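Uncharacterized protein (Candida albicans, PDB 5K04) probably serves as the non-catalytic subunit of the NatB N-terminal acetyltransferase complex, holding the catalytic subunit NAT3 against its long array of helices. Local coordinates at residues Glu183-Tyr189 with Leu209-Leu215; Ile395-Lys399 with Thr731-Ile735. One frame throughout, in Å; residues are numbered along the deposited sequence.

Contact 1: Glu183-Tyr189 with Leu209-Leu215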
loop_
_atom_site.group_PDB
_atom_site.type_symbol
_atom_site.label_atom_id
_atom_site.label_comp_id
_atom_site.label_asym_id
_atom_site.label_seq_id
_atom_site.Cartn_x
_atom_site.Cartn_y
_atom_site.Cartn_z
ATOM N N GLU A 183 27.099 18.488 -11.272
ATOM C CA GLU A 183 27.402 17.542 -12.331
ATOM C C GLU A 183 26.171 16.834 -12.881
ATOM O O GLU A 183 26.253 16.242 -13.960
ATOM C CB GLU A 183 28.412 16.501 -11.830
ATOM C CG GLU A 183 29.803 17.093 -11.546
ATOM C CD GLU A 183 30.670 16.189 -10.682
ATOM O OE1 GLU A 183 31.679 16.684 -10.119
ATOM O OE2 GLU A 183 30.331 14.990 -10.567
ATOM N N ASN A 184 25.039 16.876 -12.176
ATOM C CA ASN A 184 23.848 16.188 -12.645
ATOM C C ASN A 184 22.620 16.795 -11.980
ATOM O O ASN A 184 22.715 17.635 -11.082
ATOM C CB ASN A 184 23.925 14.686 -12.379
ATOM C CG ASN A 184 24.011 14.373 -10.911
ATOM O OD1 ASN A 184 23.072 14.634 -10.147
ATOM N ND2 ASN A 184 25.137 13.779 -10.502
ATOM N N THR A 185 21.454 16.327 -12.430
ATOM C CA THR A 185 20.178 16.887 -12.005
ATOM C C THR A 185 19.781 16.447 -10.598
ATOM O O THR A 185 18.943 17.105 -9.971
ATOM C CB THR A 185 19.098 16.509 -13.032
ATOM O OG1 THR A 185 17.830 16.953 -12.558
ATOM C CG2 THR A 185 19.015 15.022 -13.207
ATOM N N GLN A 186 20.391 15.368 -10.082
ATOM C CA GLN A 186 20.163 14.953 -8.698
ATOM C C GLN A 186 20.785 15.936 -7.713
ATOM O O GLN A 186 20.165 16.295 -6.700
ATOM C CB GLN A 186 20.727 13.549 -8.467
ATOM C CG GLN A 186 20.049 12.463 -9.276
ATOM C CD GLN A 186 18.641 12.137 -8.800
ATOM O OE1 GLN A 186 18.148 12.671 -7.803
ATOM N NE2 GLN A 186 17.987 11.233 -9.515
ATOM N N GLU A 187 22.029 16.350 -7.977
ATOM C CA GLU A 187 22.683 17.320 -7.104
ATOM C C GLU A 187 21.925 18.644 -7.118
ATOM O O GLU A 187 21.689 19.246 -6.066
ATOM C CB GLU A 187 24.145 17.524 -7.530
ATOM C CG GLU A 187 24.942 16.250 -7.656
ATOM C CD GLU A 187 26.383 16.489 -8.057
ATOM O OE1 GLU A 187 26.706 17.626 -8.459
ATOM O OE2 GLU A 187 27.195 15.530 -7.974
ATOM N N ILE A 188 21.527 19.102 -8.306
ATOM C CA ILE A 188 20.743 20.328 -8.414
ATOM C C ILE A 188 19.442 20.194 -7.631
ATOM O O ILE A 188 19.049 21.107 -6.893
ATOM C CB ILE A 188 20.495 20.663 -9.898
ATOM C CG1 ILE A 188 21.821 20.991 -10.604
ATOM C CG2 ILE A 188 19.510 21.806 -10.030
ATOM C CD1 ILE A 188 21.703 21.208 -12.114
ATOM N N TYR A 189 18.775 19.040 -7.750
ATOM C CA TYR A 189 17.564 18.797 -6.969
ATOM C C TYR A 189 17.818 19.018 -5.474
ATOM O O TYR A 189 17.079 19.759 -4.814
ATOM C CB TYR A 189 17.045 17.380 -7.246
ATOM C CG TYR A 189 15.939 16.920 -6.302
ATOM C CD1 TYR A 189 14.606 17.300 -6.508
ATOM C CD2 TYR A 189 16.229 16.096 -5.206
ATOM C CE1 TYR A 189 13.588 16.890 -5.628
ATOM C CE2 TYR A 189 15.219 15.659 -4.338
ATOM C CZ TYR A 189 13.907 16.070 -4.550
ATOM O OH TYR A 189 12.927 15.656 -3.701
ATOM N N LEU A 209 23.289 22.102 -17.864
ATOM C CA LEU A 209 22.850 20.725 -18.049
ATOM C C LEU A 209 21.376 20.680 -18.449
ATOM O O LEU A 209 20.570 21.488 -17.977
ATOM C CB LEU A 209 23.025 19.930 -16.759
ATOM C CG LEU A 209 24.427 19.811 -16.212
ATOM C CD1 LEU A 209 24.362 19.212 -14.836
ATOM C CD2 LEU A 209 25.211 18.922 -17.146
ATOM N N PRO A 210 20.989 19.717 -19.280
ATOM C CA PRO A 210 19.562 19.537 -19.568
ATOM C C PRO A 210 18.803 19.181 -18.302
ATOM O O PRO A 210 19.203 18.294 -17.545
ATOM C CB PRO A 210 19.538 18.380 -20.578
ATOM C CG PRO A 210 20.949 18.245 -21.081
ATOM C CD PRO A 210 21.827 18.709 -19.953
ATOM N N LEU A 211 17.693 19.871 -18.090
ATOM C CA LEU A 211 16.825 19.606 -16.955
ATOM C C LEU A 211 16.010 18.341 -17.188
ATOM O O LEU A 211 15.581 18.043 -18.309
ATOM C CB LEU A 211 15.872 20.784 -16.724
ATOM C CG LEU A 211 16.464 22.126 -16.300
ATOM C CD1 LEU A 211 15.342 23.042 -15.811
ATOM C CD2 LEU A 211 17.496 21.926 -15.209
ATOM N N ASP A 212 15.775 17.609 -16.109
ATOM C CA ASP A 212 14.864 16.483 -16.154
ATOM C C ASP A 212 13.455 16.970 -15.824
ATOM O O ASP A 212 13.246 18.134 -15.468
ATOM C CB ASP A 212 15.337 15.386 -15.190
ATOM C CG ASP A 212 15.546 15.904 -13.776
ATOM O OD1 ASP A 212 15.197 17.071 -13.506
ATOM O OD2 ASP A 212 16.056 15.152 -12.920
ATOM N N LEU A 213 12.477 16.062 -15.961
ATOM C CA LEU A 213 11.080 16.429 -15.728
ATOM C C LEU A 213 10.893 16.996 -14.325
ATOM O O LEU A 213 10.201 17.997 -14.140
ATOM C CB LEU A 213 10.164 15.214 -15.945
ATOM C CG LEU A 213 8.665 15.550 -15.881
ATOM C CD1 LEU A 213 8.315 16.702 -16.846
ATOM C CD2 LEU A 213 7.798 14.342 -16.172
ATOM N N GLU A 214 11.534 16.381 -13.328
ATOM C CA GLU A 214 11.415 16.839 -11.944
ATOM C C GLU A 214 11.754 18.323 -11.816
ATOM O O GLU A 214 11.029 19.086 -11.171
ATOM C CB GLU A 214 12.333 15.984 -11.058
ATOM C CG GLU A 214 12.312 16.306 -9.585
ATOM C CD GLU A 214 11.104 15.724 -8.834
ATOM O OE1 GLU A 214 10.651 14.604 -9.156
ATOM O OE2 GLU A 214 10.616 16.408 -7.908
ATOM N N LEU A 215 12.859 18.748 -12.439
ATOM C CA LEU A 215 13.329 20.123 -12.290
ATOM C C LEU A 215 12.574 21.085 -13.196
ATOM O O LEU A 215 12.404 22.257 -12.837
ATOM C CB LEU A 215 14.842 20.207 -12.553
ATOM C CG LEU A 215 15.729 19.536 -11.483
ATOM C CD1 LEU A 215 17.197 19.684 -11.815
ATOM C CD2 LEU A 215 15.441 20.059 -10.060
#
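L215 sets its forked end against the first turn of helix 185-192, in a meeting of two helix starts within the all-helical array of this MDM20/NAA25-family subunit. Helix 197-204 lies between the two in sequence. One branch of the fork, CD1, packs on I188 CG2 at 3.6 Å, the two side chains crossing at about a right angle. The other branch takes the next position along the helix, with L215 CD2 4.0 Å from Y189 CA.

At the far end of the contact L209, still in the loop before helix 213-225, points its CD1 methyl at the backbone leading into the other helix. L209 CD1 lies 3.6 Å from N184 N and equally close to the carbonyl carbon of E183, while I188 CD1 borders the same methyl more loosely.

Between these two leucines stands T185. A chi1 of 175° turns its hydroxyl toward the N-cap residue of the partner helix, and OG1 is modelled as donating to D212 OD2, although crowding around OG1 makes its exact place doubtful. D212 OD1 caps its own helix by accepting from L215 N at 3.1 Å, and OD2 also receives a weak bond from N490. The helix start would be expected to favour the charged form of this carboxylate. D212 and E214 also pack against NAT3, on Q41 and P6 of that chain, so the contact borders the subunit interface.

The partner helix has an N-cap of its own, N184, whose OD1 accepts from E187 N at 3.0 Å. One residue before L215, E214 passes obliquely by the Y189 ring, its carboxylate plane turned 84° from that of the ring, with E214 CG 4.0 Å from Y189 CD1.

Contact 2: Ile395-Lys399 with Thr731-Ile735; sequences IVLLK and TKLEI
V396 lays its CG2 methyl against T731, 3.7 Å from T731 CG2, and the same threonine methyl is bordered less closely by I395 CG2. T731 is thus a two-sided residue: with chi1 at -64° its CG2 lies anti to the backbone N and faces the apolar pair, while OG1 turns to K399. There lysine and threonine meet tip to tip, K399 NZ donating to T731 OG1 over 2.9 Å. The lysine chain runs extended as far as a bend at chi3 (62°), which sets the ammonium between the hydroxyl and the carboxylate of E734.

The frame for this is a steep helix-helix crossing, in which helix 729-747, the last of the chain, meets helix 388-404 at 111° between the short segments, their axes 11.7 Å apart. At that separation side chains alone bridge the gap. Y419 of helix 409-419 packs on both K399 and E734, flanking the charged pair. E734 arrives from the direction opposite to K399, and its OE2 makes a weakly hydrogen-bonded salt bridge to K399 NZ at 3.3 Å. Away from the charged pair, I395 CD1 meets I735 CD1 at 4.3 Å.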
loop_
_atom_site.group_PDB
_atom_site.type_symbol
_atom_site.label_atom_id
_atom_site.label_comp_id
_atom_site.label_asym_id
_atom_site.label_seq_id
_atom_site.Cartn_x
_atom_site.Cartn_y
_atom_site.Cartn_z
ATOM N N ILE A 395 -25.616 -10.272 -5.260
ATOM C CA ILE A 395 -24.589 -11.288 -5.509
ATOM C C ILE A 395 -24.891 -12.050 -6.805
ATOM O O ILE A 395 -23.997 -12.307 -7.623
ATOM C CB ILE A 395 -24.486 -12.254 -4.314
ATOM C CG1 ILE A 395 -23.707 -11.614 -3.161
ATOM C CG2 ILE A 395 -23.839 -13.564 -4.746
ATOM C CD1 ILE A 395 -23.699 -12.443 -1.882
ATOM N N VAL A 396 -26.157 -12.439 -6.996
ATOM C CA VAL A 396 -26.557 -13.151 -8.208
ATOM C C VAL A 396 -26.326 -12.290 -9.446
ATOM O O VAL A 396 -25.903 -12.782 -10.499
ATOM C CB VAL A 396 -28.027 -13.587 -8.090
ATOM C CG1 VAL A 396 -28.495 -14.245 -9.357
ATOM C CG2 VAL A 396 -28.187 -14.518 -6.904
ATOM N N LEU A 397 -26.588 -10.986 -9.335
ATOM C CA LEU A 397 -26.423 -10.112 -10.490
ATOM C C LEU A 397 -24.945 -9.891 -10.810
ATOM O O LEU A 397 -24.545 -9.952 -11.979
ATOM C CB LEU A 397 -27.149 -8.784 -10.251
ATOM C CG LEU A 397 -28.678 -8.860 -10.088
ATOM C CD1 LEU A 397 -29.303 -7.544 -9.584
ATOM C CD2 LEU A 397 -29.340 -9.276 -11.396
ATOM N N LEU A 398 -24.118 -9.669 -9.784
ATOM C CA LEU A 398 -22.679 -9.490 -10.001
ATOM C C LEU A 398 -22.066 -10.715 -10.672
ATOM O O LEU A 398 -21.389 -10.596 -11.697
ATOM C CB LEU A 398 -21.980 -9.187 -8.672
ATOM C CG LEU A 398 -22.276 -7.799 -8.088
ATOM C CD1 LEU A 398 -21.562 -7.599 -6.770
ATOM C CD2 LEU A 398 -21.901 -6.658 -9.066
ATOM N N LYS A 399 -22.330 -11.910 -10.118
ATOM C CA LYS A 399 -21.852 -13.154 -10.726
ATOM C C LYS A 399 -22.327 -13.287 -12.168
ATOM O O LYS A 399 -21.580 -13.755 -13.034
ATOM C CB LYS A 399 -22.313 -14.369 -9.910
ATOM C CG LYS A 399 -21.760 -14.416 -8.500
ATOM C CD LYS A 399 -22.409 -15.515 -7.688
ATOM C CE LYS A 399 -22.124 -16.884 -8.291
ATOM N NZ LYS A 399 -22.990 -17.916 -7.665
ATOM N N THR A 731 -27.085 -20.199 -6.898
ATOM C CA THR A 731 -26.447 -19.361 -5.885
ATOM C C THR A 731 -27.024 -19.635 -4.496
ATOM O O THR A 731 -26.279 -19.683 -3.509
ATOM C CB THR A 731 -26.601 -17.880 -6.250
ATOM O OG1 THR A 731 -25.906 -17.600 -7.474
ATOM C CG2 THR A 731 -26.028 -17.013 -5.149
ATOM N N LYS A 732 -28.348 -19.828 -4.403
ATOM C CA LYS A 732 -28.956 -20.186 -3.124
ATOM C C LYS A 732 -28.338 -21.455 -2.568
ATOM O O LYS A 732 -28.045 -21.536 -1.370
ATOM C CB LYS A 732 -30.469 -20.352 -3.273
ATOM C CG LYS A 732 -31.254 -19.076 -2.996
ATOM C CD LYS A 732 -32.710 -19.212 -3.429
ATOM C CE LYS A 732 -33.326 -20.506 -2.916
ATOM N NZ LYS A 732 -34.763 -20.658 -3.338
ATOM N N LEU A 733 -28.101 -22.446 -3.433
ATOM C CA LEU A 733 -27.529 -23.701 -2.966
ATOM C C LEU A 733 -26.081 -23.520 -2.527
ATOM O O LEU A 733 -25.673 -24.046 -1.487
ATOM C CB LEU A 733 -27.640 -24.754 -4.061
ATOM C CG LEU A 733 -27.431 -26.195 -3.608
ATOM C CD1 LEU A 733 -27.992 -26.422 -2.194
ATOM C CD2 LEU A 733 -28.089 -27.130 -4.603
ATOM N N GLU A 734 -25.294 -22.780 -3.310
ATOM C CA GLU A 734 -23.901 -22.524 -2.955
ATOM C C GLU A 734 -23.803 -21.719 -1.654
ATOM O O GLU A 734 -22.945 -21.988 -0.802
ATOM C CB GLU A 734 -23.213 -21.799 -4.119
ATOM C CG GLU A 734 -21.874 -21.134 -3.772
ATOM C CD GLU A 734 -21.412 -20.127 -4.827
ATOM O OE1 GLU A 734 -20.693 -20.540 -5.763
ATOM O OE2 GLU A 734 -21.780 -18.925 -4.722
ATOM N N ILE A 735 -24.703 -20.753 -1.472
ATOM C CA ILE A 735 -24.677 -19.925 -0.273
ATOM C C ILE A 735 -25.116 -20.726 0.947
ATOM O O ILE A 735 -24.522 -20.601 2.027
ATOM C CB ILE A 735 -25.538 -18.669 -0.496
ATOM C CG1 ILE A 735 -24.783 -17.729 -1.449
ATOM C CG2 ILE A 735 -25.905 -18.003 0.829
ATOM C CD1 ILE A 735 -25.394 -16.352 -1.600
#

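The two contacts illustrate how one long helical subunit uses both local and sequence-distant pairings. Contact 1 joins helix starts only 20 residues apart in sequence, whereas contact 2 brings the final helix back onto one more than 330 residues earlier. They lie on opposite sides of the chain's centre, with their own centres 56 Å apart and their nearest atoms about 37 Å apart, and they do not touch. Their surroundings differ too: contact 1 packs against NAT3, while no other protein chain of the assembly touches the segments of contact 2. Acetyl transfer, with its coenzyme A, is presumably the business of NAT3, and contact 1 is the one that adjoins it.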